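Local coordinates for F5/8 type C domain protein (PDB 7JRM), which probably binds carbohydrate through a calcium-containing carbohydrate-binding module of ZmpB, a clostridial O-glycopeptidase directed at mucins, at residues A[112-117]-A[217-222]; A[128-133]-A[202-207]; A[150-155]-A[181-186]; A[159-164]-A[210-215]; A[163-168]-A[176-181]. All blocks are in the same frame, centred on the assembly; numbering follows the deposited sequence.

Interaction 1: residues A[112-117]-A[217-222]; sequences IRLLNE and DWADAK
Ile112 and Leu114 close on Asp217 and Ala219, with strand 112-115 running at 90° to strand 217-219. Because alternate residues of a strand share a side, both aliphatic chains face the crossing. Ile112 spends its CG2 branch here: this methyl lies 3.5 Å from Asp217 OD2 and 3.9 Å from Ala219 CB. Leu114 divides its two methyls, CD1 meeting Ala219 CB at 3.7 Å while CD2 comes to 3.6 Å from Asp217 OD2. The small Ala219 suits its place, since its single methyl is shared by both larger neighbours.

The Asp217 side chain runs past each of Ile112 and Leu114, pointing the opposite way to both; CG stands anti to its own carbonyl carbon (chi1 -60°), which brings OD2 against both methyls and near the carbonyl O of Arg113. No hydrogen bond joins the two segments. Further out, strand 121-124 pairs with strand 112-115 through backbone bonds, and Phe124 touches both Ile112 and Ala219. The backbone of Asp217 is tied to Gly151, and its OD2 lies close to OD1 of Asp153. A buried carboxylate oxygen set among methyls and facing a second carboxylate would be costly as an anion, so the two aspartates may well share a proton.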
# COMPACT_ATOMS: atom_id res chain seq x y z
N ILE A 112 6.56 -3.61 -37.90
CA ILE A 112 6.29 -2.18 -37.97
C ILE A 112 7.48 -1.43 -37.41
O ILE A 112 7.86 -1.60 -36.25
CB ILE A 112 5.00 -1.83 -37.21
CG1 ILE A 112 3.78 -2.40 -37.95
CG2 ILE A 112 4.88 -0.33 -37.03
CD1 ILE A 112 2.52 -2.40 -37.13
N ARG A 113 8.10 -0.59 -38.25
CA ARG A 113 9.32 0.11 -37.88
C ARG A 113 9.24 1.56 -38.33
O ARG A 113 8.97 1.83 -39.50
CB ARG A 113 10.55 -0.58 -38.49
CG ARG A 113 10.85 -1.95 -37.91
CD ARG A 113 11.92 -2.68 -38.70
NE ARG A 113 11.57 -2.84 -40.10
CZ ARG A 113 12.39 -2.57 -41.12
NH1 ARG A 113 13.61 -2.12 -40.88
NH2 ARG A 113 11.98 -2.75 -42.36
N LEU A 114 9.48 2.48 -37.40
CA LEU A 114 9.48 3.90 -37.67
C LEU A 114 10.80 4.51 -37.21
O LEU A 114 11.62 3.84 -36.57
CB LEU A 114 8.30 4.60 -36.99
CG LEU A 114 6.90 4.19 -37.46
CD1 LEU A 114 5.83 5.00 -36.75
CD2 LEU A 114 6.78 4.33 -38.97
N LEU A 115 10.99 5.78 -37.53
CA LEU A 115 12.22 6.50 -37.20
C LEU A 115 12.01 7.36 -35.97
O LEU A 115 10.98 8.04 -35.84
CB LEU A 115 12.67 7.36 -38.38
CG LEU A 115 14.02 8.08 -38.23
CD1 LEU A 115 15.17 7.09 -38.34
CD2 LEU A 115 14.15 9.19 -39.26
N ASN A 116 12.98 7.34 -35.06
CA ASN A 116 12.94 8.14 -33.85
C ASN A 116 13.62 9.49 -34.08
O ASN A 116 14.22 9.75 -35.13
CB ASN A 116 13.61 7.40 -32.69
CG ASN A 116 12.76 6.26 -32.17
OD1 ASN A 116 11.54 6.37 -32.08
ND2 ASN A 116 13.41 5.15 -31.82
N GLU A 117 13.51 10.36 -33.08
CA GLU A 117 14.11 11.69 -33.18
C GLU A 117 15.64 11.62 -33.24
O GLU A 117 16.27 12.45 -33.90
CB GLU A 117 13.67 12.56 -32.01
CG GLU A 117 13.71 14.05 -32.31
CD GLU A 117 12.71 14.47 -33.37
OE1 GLU A 117 11.57 13.96 -33.35
OE2 GLU A 117 13.07 15.29 -34.23
N ASP A 217 2.58 3.44 -41.46
CA ASP A 217 2.20 2.68 -40.28
C ASP A 217 1.40 3.54 -39.32
O ASP A 217 1.76 4.70 -39.05
CB ASP A 217 3.43 2.14 -39.53
CG ASP A 217 4.27 1.22 -40.38
OD1 ASP A 217 3.71 0.51 -41.24
OD2 ASP A 217 5.50 1.19 -40.17
N TRP A 218 0.31 2.98 -38.80
CA TRP A 218 -0.35 3.50 -37.61
C TRP A 218 0.19 2.70 -36.43
O TRP A 218 -0.40 1.72 -35.97
CB TRP A 218 -1.87 3.39 -37.73
CG TRP A 218 -2.44 4.10 -38.91
CD1 TRP A 218 -2.64 3.59 -40.16
CD2 TRP A 218 -2.90 5.46 -38.96
NE1 TRP A 218 -3.19 4.54 -40.98
CE2 TRP A 218 -3.36 5.70 -40.27
CE3 TRP A 218 -2.96 6.49 -38.02
CZ2 TRP A 218 -3.87 6.94 -40.67
CZ3 TRP A 218 -3.47 7.72 -38.42
CH2 TRP A 218 -3.92 7.93 -39.73
N ALA A 219 1.35 3.12 -35.94
CA ALA A 219 2.09 2.36 -34.94
C ALA A 219 1.50 2.56 -33.55
O ALA A 219 1.26 3.70 -33.13
CB ALA A 219 3.57 2.76 -34.95
N ASP A 220 1.26 1.45 -32.85
CA ASP A 220 0.70 1.46 -31.50
C ASP A 220 -0.65 2.16 -31.45
O ASP A 220 -1.04 2.71 -30.41
CB ASP A 220 1.67 2.09 -30.50
CG ASP A 220 1.66 1.40 -29.15
OD1 ASP A 220 2.04 0.21 -29.09
OD2 ASP A 220 1.28 2.05 -28.15
N ALA A 221 -1.38 2.16 -32.57
CA ALA A 221 -2.68 2.80 -32.63
C ALA A 221 -3.65 2.10 -31.69
O ALA A 221 -3.87 0.89 -31.79
CB ALA A 221 -3.22 2.77 -34.07
N LYS A 222 -4.23 2.87 -30.77
CA LYS A 222 -5.05 2.27 -29.72
C LYS A 222 -6.06 3.29 -29.21
O LYS A 222 -5.82 4.50 -29.25
CB LYS A 222 -4.19 1.76 -28.57
CG LYS A 222 -3.37 2.84 -27.88
CD LYS A 222 -2.43 2.26 -26.84
CE LYS A 222 -1.44 3.30 -26.34
NZ LYS A 222 -0.36 2.69 -25.52

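Interaction 2: residues A[128-133]-A[202-207]. With CA (calcium ion), chain B.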
# COMPACT_ATOMS: atom_id res chain seq x y z
N ILE A 128 -1.00 -0.87 -37.29
CA ILE A 128 -1.65 -1.13 -38.57
C ILE A 128 -0.70 -0.68 -39.67
O ILE A 128 -0.33 0.50 -39.73
CB ILE A 128 -3.00 -0.42 -38.69
CG1 ILE A 128 -3.95 -0.86 -37.57
CG2 ILE A 128 -3.62 -0.68 -40.06
CD1 ILE A 128 -4.36 -2.31 -37.66
N GLY A 129 -0.31 -1.61 -40.54
CA GLY A 129 0.52 -1.30 -41.68
C GLY A 129 -0.33 -1.19 -42.94
O GLY A 129 -1.01 -2.14 -43.32
N THR A 130 -0.28 -0.02 -43.57
CA THR A 130 -1.11 0.25 -44.73
C THR A 130 -0.26 0.96 -45.79
O THR A 130 0.97 1.02 -45.69
CB THR A 130 -2.35 1.07 -44.34
OG1 THR A 130 -3.27 1.11 -45.43
CG2 THR A 130 -1.96 2.49 -43.94
N HIS A 131 -0.94 1.49 -46.81
CA HIS A 131 -0.27 2.07 -47.96
C HIS A 131 -1.21 3.10 -48.59
O HIS A 131 -2.38 2.79 -48.83
CB HIS A 131 0.09 0.98 -48.97
CG HIS A 131 1.08 1.40 -50.02
ND1 HIS A 131 0.82 2.42 -50.91
CD2 HIS A 131 2.31 0.94 -50.32
CE1 HIS A 131 1.86 2.56 -51.72
NE2 HIS A 131 2.77 1.68 -51.38
N SER A 132 -0.69 4.30 -48.84
CA SER A 132 -1.50 5.33 -49.49
C SER A 132 -1.86 4.90 -50.90
O SER A 132 -1.09 4.21 -51.58
CB SER A 132 -0.74 6.66 -49.51
OG SER A 132 0.01 6.80 -50.70
N TYR A 133 -3.05 5.29 -51.36
CA TYR A 133 -4.04 6.00 -50.55
C TYR A 133 -4.84 4.99 -49.74
O TYR A 133 -5.19 3.92 -50.24
CB TYR A 133 -4.97 6.82 -51.45
CG TYR A 133 -6.01 7.63 -50.72
CD1 TYR A 133 -7.30 7.14 -50.53
CD2 TYR A 133 -5.72 8.90 -50.23
CE1 TYR A 133 -8.26 7.88 -49.86
CE2 TYR A 133 -6.67 9.64 -49.56
CZ TYR A 133 -7.94 9.13 -49.38
OH TYR A 133 -8.89 9.87 -48.72
N LEU A 202 -9.12 6.59 -40.41
CA LEU A 202 -7.68 6.81 -40.49
C LEU A 202 -7.29 6.92 -41.96
O LEU A 202 -7.45 5.96 -42.72
CB LEU A 202 -6.92 5.68 -39.80
CG LEU A 202 -7.37 5.36 -38.38
CD1 LEU A 202 -6.51 4.25 -37.79
CD2 LEU A 202 -7.34 6.60 -37.50
N VAL A 203 -6.78 8.08 -42.36
CA VAL A 203 -6.52 8.40 -43.76
C VAL A 203 -5.03 8.63 -43.96
O VAL A 203 -4.41 9.39 -43.20
CB VAL A 203 -7.33 9.62 -44.21
CG1 VAL A 203 -6.92 10.05 -45.62
CG2 VAL A 203 -8.82 9.32 -44.17
N VAL A 204 -4.47 7.98 -44.97
CA VAL A 204 -3.08 8.17 -45.38
C VAL A 204 -3.11 8.71 -46.80
O VAL A 204 -3.37 7.97 -47.75
CB VAL A 204 -2.26 6.87 -45.30
CG1 VAL A 204 -0.83 7.12 -45.73
CG2 VAL A 204 -2.32 6.29 -43.89
N ASP A 205 -2.87 10.01 -46.96
CA ASP A 205 -2.88 10.63 -48.27
C ASP A 205 -1.52 10.47 -48.95
O ASP A 205 -0.53 10.06 -48.34
CB ASP A 205 -3.26 12.10 -48.18
CG ASP A 205 -4.12 12.55 -49.35
OD1 ASP A 205 -3.97 11.97 -50.44
OD2 ASP A 205 -4.93 13.48 -49.17
N VAL A 206 -1.48 10.80 -50.24
CA VAL A 206 -0.33 10.46 -51.08
C VAL A 206 0.76 11.53 -51.10
O VAL A 206 1.88 11.24 -51.53
CB VAL A 206 -0.79 10.16 -52.52
CG1 VAL A 206 -1.77 9.01 -52.53
CG2 VAL A 206 -1.40 11.40 -53.15
N ALA A 207 0.46 12.76 -50.66
CA ALA A 207 1.41 13.88 -50.68
C ALA A 207 1.93 14.03 -52.11
O ALA A 207 1.11 14.10 -53.04
CB ALA A 207 2.48 13.66 -49.61
CA CA B . 3.80 9.92 -51.86
O HOH W 1 5.57 8.84 -53.10
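Ser132 and Tyr133 pack against Val204, Asp205 and Val206 where strand 202-205 ends, and the contact is tight where Val204 enters. Thr130 CG2 and Val204 CG2 meet tip to tip at 3.8 Å, while the other methyl of Val204, CG1, packs on Ser132 CB. A branched valine suits this buried spot because its two methyls serve two partners. Ser132 CB also sits 3.4 Å from Val204 O, and Tyr133 CA makes a CA-H...O contact with the same oxygen at 3.5 Å. The peptide bond before Tyr133 is cis, a sharp kink between these neighbouring contacts. Ser132 OG hydrogen-bonds to Asp214 OD2, a calcium ligand; Val206 itself gives its carbonyl O to the calcium ion at 2.4 Å.

Tyr133, Asp205 and Val206 form the looser, partly exposed side, where Tyr133 CE2 to Val203 CG1 and Tyr133 CB to Val206 CG1 are both 4.0 Å. The anti torsion of Tyr133 (chi1 -178°) lays the ring along Asp205 and Val203, with Asp205 OD1 at its edge, 3.5 Å from CD2. That oxygen also accepts from Val206 N at 2.8 Å, and Asp205 OD2 forms a salt bridge with Lys167. Tyr133 OH is hydrogen-bonded to Glu135.

Strand 127-131 lies beside strand 215-224 in one sheet, whereas strand 199-205 runs between strands 134-139 and 163-170 in the other; Trp218 of strand 215-224 touches Thr130 as well as Leu202 and Val204.

Interaction 3: residues A[150-155]-A[181-186]; sequences VGIDRH and MRIDTP
Gly151 and Ile152 lie beside Met181 to Ile183, residues 150-154 running nearly parallel to 181-183 (15° apart), and the nearest CA atoms, those of Ile152 and Ile183, are separated by 5.8 Å. No clear backbone hydrogen bond joins them; a water bridges instead, accepting from Ile152 N and donating to Arg182 O, 2.7 Å away, and to Thr185 O. Residues 181-186 fold back in a type I turn from Arg182 to Thr185, whose threonine suits the site because its OG1 accepts from Arg182 N at 2.8 Å.

Met181 crosses Val150 at about a right angle, and a bend at its last torsion (chi3 90°) turns the CE methyl onto the strand, 3.4 Å from Val150 O and 3.6 Å from Gly151 CA. Glycine suits position 151 because the backbone there is almost fully extended. Ile152 lays CG1 against the turn, 3.5 Å from Arg182 O. Arg154 starts away from the contact, but bends at chi2 and chi3 bring its guanidinium back edge-on, with NH2 2.9 Å from Ile183 O. Arg182 instead points outward and forms a salt bridge with Asp208 of the calcium site.

Strand 145-152 runs between strands 188-193 and 215-224 in one sheet, while strand 173-182 is an edge strand of the other, beside strand 163-170.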
# COMPACT_ATOMS: atom_id res chain seq x y z
N VAL A 150 2.73 7.67 -36.05
CA VAL A 150 2.61 7.61 -37.50
C VAL A 150 3.97 7.92 -38.13
O VAL A 150 4.81 8.60 -37.54
CB VAL A 150 1.54 8.58 -38.05
CG1 VAL A 150 0.15 8.13 -37.61
CG2 VAL A 150 1.82 10.00 -37.60
N GLY A 151 4.17 7.40 -39.33
CA GLY A 151 5.41 7.64 -40.04
C GLY A 151 5.55 6.70 -41.22
O GLY A 151 4.73 5.81 -41.44
N ILE A 152 6.62 6.93 -41.98
CA ILE A 152 6.95 6.08 -43.11
C ILE A 152 7.64 4.82 -42.60
O ILE A 152 8.59 4.90 -41.81
CB ILE A 152 7.84 6.83 -44.12
CG1 ILE A 152 7.08 8.01 -44.73
CG2 ILE A 152 8.35 5.89 -45.20
CD1 ILE A 152 6.16 7.61 -45.87
N ASP A 153 7.16 3.66 -43.04
CA ASP A 153 7.76 2.40 -42.62
C ASP A 153 9.21 2.32 -43.10
O ASP A 153 9.55 2.78 -44.19
CB ASP A 153 6.96 1.21 -43.16
CG ASP A 153 7.44 -0.12 -42.63
OD1 ASP A 153 7.23 -0.40 -41.43
OD2 ASP A 153 8.03 -0.89 -43.40
N ARG A 154 10.06 1.71 -42.28
CA ARG A 154 11.50 1.69 -42.55
C ARG A 154 11.87 0.74 -43.69
O ARG A 154 13.03 0.76 -44.12
CB ARG A 154 12.26 1.30 -41.28
CG ARG A 154 12.24 2.37 -40.20
CD ARG A 154 12.46 3.76 -40.77
NE ARG A 154 13.83 3.94 -41.26
CZ ARG A 154 14.31 5.09 -41.72
NH1 ARG A 154 15.56 5.16 -42.14
NH2 ARG A 154 13.54 6.16 -41.75
N HIS A 155 10.94 -0.08 -44.17
CA HIS A 155 11.25 -0.99 -45.27
C HIS A 155 11.57 -0.26 -46.56
O HIS A 155 12.25 -0.81 -47.43
CB HIS A 155 10.09 -1.97 -45.48
CG HIS A 155 10.27 -2.86 -46.67
ND1 HIS A 155 10.99 -4.04 -46.62
CD2 HIS A 155 9.80 -2.76 -47.94
CE1 HIS A 155 10.97 -4.61 -47.81
NE2 HIS A 155 10.25 -3.86 -48.63
N MET A 181 5.07 13.76 -44.43
CA MET A 181 6.11 12.98 -43.76
C MET A 181 6.91 12.22 -44.81
O MET A 181 6.34 11.55 -45.67
CB MET A 181 5.50 12.01 -42.75
CG MET A 181 5.14 12.67 -41.42
SD MET A 181 4.59 11.49 -40.18
CE MET A 181 6.16 11.09 -39.40
N ARG A 182 8.23 12.32 -44.72
CA ARG A 182 9.14 11.68 -45.65
C ARG A 182 9.91 10.57 -44.94
O ARG A 182 9.64 10.23 -43.78
CB ARG A 182 10.06 12.73 -46.27
CG ARG A 182 9.34 14.01 -46.64
CD ARG A 182 10.15 14.88 -47.58
NE ARG A 182 9.32 15.87 -48.25
CZ ARG A 182 8.68 15.66 -49.40
NH1 ARG A 182 8.77 14.48 -50.00
NH2 ARG A 182 7.94 16.62 -49.94
N ILE A 183 10.89 9.99 -45.64
CA ILE A 183 11.63 8.85 -45.11
C ILE A 183 12.37 9.24 -43.83
O ILE A 183 12.33 8.52 -42.83
CB ILE A 183 12.60 8.30 -46.17
CG1 ILE A 183 11.82 7.58 -47.27
CG2 ILE A 183 13.61 7.35 -45.54
CD1 ILE A 183 12.66 7.23 -48.47
N ASP A 184 13.03 10.39 -43.84
CA ASP A 184 13.83 10.83 -42.70
C ASP A 184 13.04 11.68 -41.71
O ASP A 184 13.64 12.30 -40.83
CB ASP A 184 15.06 11.60 -43.19
CG ASP A 184 14.70 12.82 -44.01
OD1 ASP A 184 13.56 12.90 -44.50
OD2 ASP A 184 15.58 13.70 -44.17
N THR A 185 11.71 11.71 -41.82
CA THR A 185 10.90 12.44 -40.85
C THR A 185 10.67 11.56 -39.62
O THR A 185 10.09 10.48 -39.75
CB THR A 185 9.56 12.84 -41.46
OG1 THR A 185 9.78 13.55 -42.69
CG2 THR A 185 8.78 13.73 -40.50
N PRO A 186 11.11 11.99 -38.43
CA PRO A 186 10.86 11.18 -37.23
C PRO A 186 9.38 10.99 -36.98
O PRO A 186 8.55 11.81 -37.38
CB PRO A 186 11.52 12.00 -36.11
CG PRO A 186 12.52 12.86 -36.81
CD PRO A 186 11.92 13.18 -38.15
O HOH W 2 8.33 9.21 -41.66

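Interaction 4: residues A[159-164]-A[210-215]. With CA (calcium ion), chain B.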
# COMPACT_ATOMS: atom_id res chain seq x y z
N LYS A 159 14.06 4.15 -50.85
CA LYS A 159 13.21 4.45 -51.99
C LYS A 159 13.14 5.94 -52.33
O LYS A 159 12.49 6.30 -53.32
CB LYS A 159 11.80 3.91 -51.74
CG LYS A 159 11.73 2.39 -51.70
CD LYS A 159 12.44 1.77 -52.89
CE LYS A 159 12.29 0.25 -52.90
NZ LYS A 159 12.72 -0.34 -54.20
N LYS A 160 13.76 6.80 -51.52
CA LYS A 160 13.90 8.23 -51.80
C LYS A 160 12.58 8.99 -51.80
O LYS A 160 12.44 9.99 -51.09
CB LYS A 160 14.61 8.44 -53.15
CG LYS A 160 16.05 7.96 -53.19
CD LYS A 160 16.66 8.20 -54.56
CE LYS A 160 18.10 7.72 -54.63
NZ LYS A 160 18.23 6.30 -54.21
N VAL A 161 11.60 8.53 -52.59
CA VAL A 161 10.43 9.35 -52.90
C VAL A 161 9.26 9.14 -51.95
O VAL A 161 8.19 9.73 -52.16
CB VAL A 161 9.95 9.09 -54.34
CG1 VAL A 161 11.06 9.41 -55.33
CG2 VAL A 161 9.50 7.64 -54.49
N SER A 162 9.42 8.32 -50.91
CA SER A 162 8.31 8.03 -50.01
C SER A 162 7.84 9.31 -49.31
O SER A 162 8.64 10.07 -48.77
CB SER A 162 8.72 6.98 -48.98
OG SER A 162 8.76 5.69 -49.56
N SER A 163 6.52 9.53 -49.32
CA SER A 163 5.92 10.72 -48.72
C SER A 163 4.42 10.55 -48.55
O SER A 163 3.71 10.22 -49.51
CB SER A 163 6.21 11.96 -49.56
OG SER A 163 5.72 11.80 -50.88
N VAL A 164 3.91 10.76 -47.33
CA VAL A 164 2.49 10.62 -47.03
C VAL A 164 2.06 11.75 -46.10
O VAL A 164 2.87 12.55 -45.64
CB VAL A 164 2.15 9.25 -46.40
CG1 VAL A 164 2.42 8.12 -47.37
CG2 VAL A 164 2.94 9.06 -45.12
N GLY A 210 2.78 10.85 -56.10
CA GLY A 210 1.77 9.82 -56.05
C GLY A 210 1.91 8.96 -54.80
O GLY A 210 2.34 9.42 -53.74
N ASN A 211 1.54 7.69 -54.94
CA ASN A 211 1.62 6.74 -53.84
C ASN A 211 2.87 5.87 -53.90
O ASN A 211 2.92 4.83 -53.24
CB ASN A 211 0.36 5.86 -53.82
CG ASN A 211 0.27 4.93 -55.01
OD1 ASN A 211 0.98 5.09 -56.00
ND2 ASN A 211 -0.62 3.94 -54.92
N ASN A 212 3.87 6.27 -54.68
CA ASN A 212 5.04 5.43 -54.91
C ASN A 212 5.80 5.18 -53.61
O ASN A 212 6.28 6.12 -52.97
CB ASN A 212 5.95 6.07 -55.95
CG ASN A 212 6.89 5.07 -56.60
OD1 ASN A 212 6.58 3.88 -56.67
ND2 ASN A 212 8.04 5.55 -57.06
N TRP A 213 5.90 3.90 -53.23
CA TRP A 213 6.64 3.47 -52.04
C TRP A 213 6.10 4.14 -50.77
O TRP A 213 6.86 4.43 -49.84
CB TRP A 213 8.14 3.73 -52.19
CG TRP A 213 8.73 3.04 -53.38
CD1 TRP A 213 9.31 3.63 -54.46
CD2 TRP A 213 8.80 1.63 -53.60
NE1 TRP A 213 9.74 2.67 -55.35
CE2 TRP A 213 9.44 1.43 -54.85
CE3 TRP A 213 8.39 0.51 -52.87
CZ2 TRP A 213 9.67 0.16 -55.37
CZ3 TRP A 213 8.62 -0.75 -53.40
CH2 TRP A 213 9.26 -0.91 -54.64
N ASP A 214 4.79 4.36 -50.71
CA ASP A 214 4.16 5.03 -49.58
C ASP A 214 3.73 4.01 -48.52
O ASP A 214 2.55 3.83 -48.23
CB ASP A 214 2.98 5.87 -50.05
CG ASP A 214 3.41 7.23 -50.57
OD1 ASP A 214 4.62 7.53 -50.55
OD2 ASP A 214 2.52 8.00 -51.00
N HIS A 215 4.72 3.34 -47.94
CA HIS A 215 4.48 2.43 -46.83
C HIS A 215 4.29 3.24 -45.56
O HIS A 215 5.22 3.92 -45.11
CB HIS A 215 5.64 1.44 -46.68
CG HIS A 215 5.79 0.50 -47.83
ND1 HIS A 215 6.45 -0.71 -47.72
CD2 HIS A 215 5.37 0.58 -49.12
CE1 HIS A 215 6.43 -1.33 -48.89
NE2 HIS A 215 5.78 -0.57 -49.75
CA CA B . 3.80 9.92 -51.86
O HOH W 1 5.57 8.84 -53.10
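Ser162 and Asp214 bring their CA atoms to 5.1 Å where an irregular loop, with a type II turn from Asn211 to Asp214, passes the start of strand 163-170. This is the calcium site of a beta-sandwich domain of the NPCBM family. Asp214 grips the ion with both carboxylate oxygens, OD2 at 2.5 Å and OD1 at a longer 2.8 Å. Ser163 adds its carbonyl O at 2.4 Å and, more distantly, its OG at 2.9 Å. Gly210 O and a water join them, and the carbonyl oxygens of Val206 and Asp208 complete eight ligand atoms. An aspartate suits this place doubly, because Asp214 OD1 also accepts from Ser163 N, on its syn side but tilted out of the carboxylate plane, in a nearly straight bond of 3.0 Å (176°).

At the outer side, Lys159 lies over one face of Trp213. A bend at chi2 (-49°) lays its methylenes along the indole, giving a CH-pi contact that runs on into a cation-pi contact. Val161 CG2 packs at the edge of the same ring system. Lys159 CE stands 3.5 Å from the centroid of the six-membered ring of Trp213, 7° off its normal, and Lys159 NZ is 3.8 Å from that centroid.

Interaction 5: residues A[163-168]-A[176-181]. With CA (calcium ion), chain B.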
# COMPACT_ATOMS: atom_id res chain seq x y z
N SER A 163 6.52 9.53 -49.32
CA SER A 163 5.92 10.72 -48.72
C SER A 163 4.42 10.55 -48.55
O SER A 163 3.71 10.22 -49.51
CB SER A 163 6.21 11.96 -49.56
OG SER A 163 5.72 11.80 -50.88
N VAL A 164 3.91 10.76 -47.33
CA VAL A 164 2.49 10.62 -47.03
C VAL A 164 2.06 11.75 -46.10
O VAL A 164 2.87 12.55 -45.64
CB VAL A 164 2.15 9.25 -46.40
CG1 VAL A 164 2.42 8.12 -47.37
CG2 VAL A 164 2.94 9.06 -45.12
N LYS A 165 0.75 11.80 -45.84
CA LYS A 165 0.19 12.67 -44.82
C LYS A 165 -0.90 11.91 -44.09
O LYS A 165 -1.79 11.34 -44.73
CB LYS A 165 -0.38 13.96 -45.42
CG LYS A 165 -0.88 14.96 -44.38
CD LYS A 165 -1.72 16.05 -45.01
CE LYS A 165 -1.06 16.63 -46.24
NZ LYS A 165 -2.05 16.88 -47.33
N PHE A 166 -0.82 11.88 -42.77
CA PHE A 166 -1.79 11.17 -41.95
C PHE A 166 -2.90 12.12 -41.52
O PHE A 166 -2.63 13.25 -41.10
CB PHE A 166 -1.13 10.54 -40.73
CG PHE A 166 -0.10 9.50 -41.07
CD1 PHE A 166 1.20 9.87 -41.36
CD2 PHE A 166 -0.43 8.16 -41.09
CE1 PHE A 166 2.15 8.92 -41.67
CE2 PHE A 166 0.52 7.20 -41.39
CZ PHE A 166 1.81 7.58 -41.69
N LYS A 167 -4.14 11.65 -41.62
CA LYS A 167 -5.30 12.42 -41.22
C LYS A 167 -6.24 11.52 -40.43
O LYS A 167 -6.36 10.32 -40.71
CB LYS A 167 -6.04 13.01 -42.43
CG LYS A 167 -5.17 13.87 -43.33
CD LYS A 167 -5.96 14.40 -44.51
CE LYS A 167 -5.04 14.70 -45.69
NZ LYS A 167 -5.80 15.07 -46.91
N VAL A 168 -6.90 12.10 -39.43
CA VAL A 168 -7.83 11.38 -38.56
C VAL A 168 -9.17 12.10 -38.61
O VAL A 168 -9.26 13.28 -38.25
CB VAL A 168 -7.31 11.28 -37.12
CG1 VAL A 168 -8.40 10.74 -36.21
CG2 VAL A 168 -6.07 10.40 -37.07
N ALA A 176 -7.44 15.90 -36.73
CA ALA A 176 -5.99 16.03 -36.60
C ALA A 176 -5.33 15.58 -37.89
O ALA A 176 -5.89 14.79 -38.65
CB ALA A 176 -5.46 15.23 -35.41
N GLU A 177 -4.13 16.09 -38.12
CA GLU A 177 -3.35 15.72 -39.30
C GLU A 177 -1.90 16.12 -39.07
O GLU A 177 -1.60 16.99 -38.25
CB GLU A 177 -3.90 16.38 -40.57
CG GLU A 177 -3.57 17.86 -40.69
CD GLU A 177 -4.18 18.48 -41.94
OE1 GLU A 177 -4.62 17.73 -42.83
OE2 GLU A 177 -4.22 19.73 -42.02
N THR A 178 -1.01 15.47 -39.80
CA THR A 178 0.41 15.77 -39.77
C THR A 178 0.79 16.58 -41.01
O THR A 178 -0.03 16.82 -41.90
CB THR A 178 1.24 14.49 -39.70
OG1 THR A 178 1.16 13.79 -40.94
CG2 THR A 178 0.74 13.59 -38.58
N ASP A 179 2.04 17.01 -41.06
CA ASP A 179 2.60 17.57 -42.28
C ASP A 179 2.92 16.43 -43.25
O ASP A 179 2.63 15.26 -42.99
CB ASP A 179 3.84 18.40 -41.98
CG ASP A 179 3.63 19.38 -40.84
OD1 ASP A 179 2.54 19.98 -40.76
OD2 ASP A 179 4.56 19.55 -40.02
N VAL A 180 3.52 16.78 -44.38
CA VAL A 180 4.00 15.75 -45.30
C VAL A 180 5.20 15.06 -44.67
O VAL A 180 6.23 15.69 -44.39
CB VAL A 180 4.36 16.36 -46.67
CG1 VAL A 180 5.24 15.40 -47.46
CG2 VAL A 180 3.09 16.69 -47.44
N MET A 181 5.07 13.76 -44.43
CA MET A 181 6.11 12.98 -43.76
C MET A 181 6.91 12.22 -44.81
O MET A 181 6.34 11.55 -45.67
CB MET A 181 5.50 12.01 -42.75
CG MET A 181 5.14 12.67 -41.42
SD MET A 181 4.59 11.49 -40.18
CE MET A 181 6.16 11.09 -39.40
CA CA B . 3.80 9.92 -51.86
O HOH W 1 5.57 8.84 -53.10
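Thr178 OG1 is held by two bonds: it accepts from Phe166 N across the contact at 3.3 Å (163°) and donates to Asp179 O at 2.9 Å, on a lone pair of that carbonyl. The hydroxyl lies between its own backbone N and carbonyl carbon (chi1 70°), where it can replace a main-chain acceptor; threonine suits such a break in strand pairing. Thr178 N in turn binds Phe166 O at 3.0 Å. The two segments are the arms of the antiparallel beta hairpin of strands 163-170 and 173-182. Val164 and Met181 form a hydrogen-bonded pair, with Met181 N 2.8 Å from Val164 O, but the register has shifted by one residue when Lys167 meets Glu177.

On the buried face, Met181 crosses Phe166 at about a right angle in a Met-aromatic contact, SD lying 4.9 Å from the ring centroid and oblique to it; Trp218 meets the phenylalanine ring edge-to-face. On the other face, Lys165 and Lys167 both lie alongside Glu177, pointing the same way. The charged ends are not in contact, Lys167 NZ being 5.0 Å from Glu177 OE1; the polar partner of Lys167 is Asp205. The methylene Lys165 CG rests 3.2 Å from Thr178 O.

Following the chain from the N terminus, residues 112-117 open the widest loop, which interaction 1 shuts at 217-222 and which encloses the other four; it joins the two-stranded sheet of 112-115 and 121-124 to strand 215-224. Interaction 2 starts next and returns at 202-207, joining the two sheets of the sandwich; interactions 3 and 5 fall within it. Interaction 3, from 150 to 186, again brings the two sheets together, with the hairpin of interaction 5 inside it. Interaction 4 crosses interactions 2 and 3, tying the start of strand 163-170 to the loop before strand 215-224. It shares Ser163 and Val164 with interaction 5, and interactions 2, 4 and 5 all reach the calcium ion.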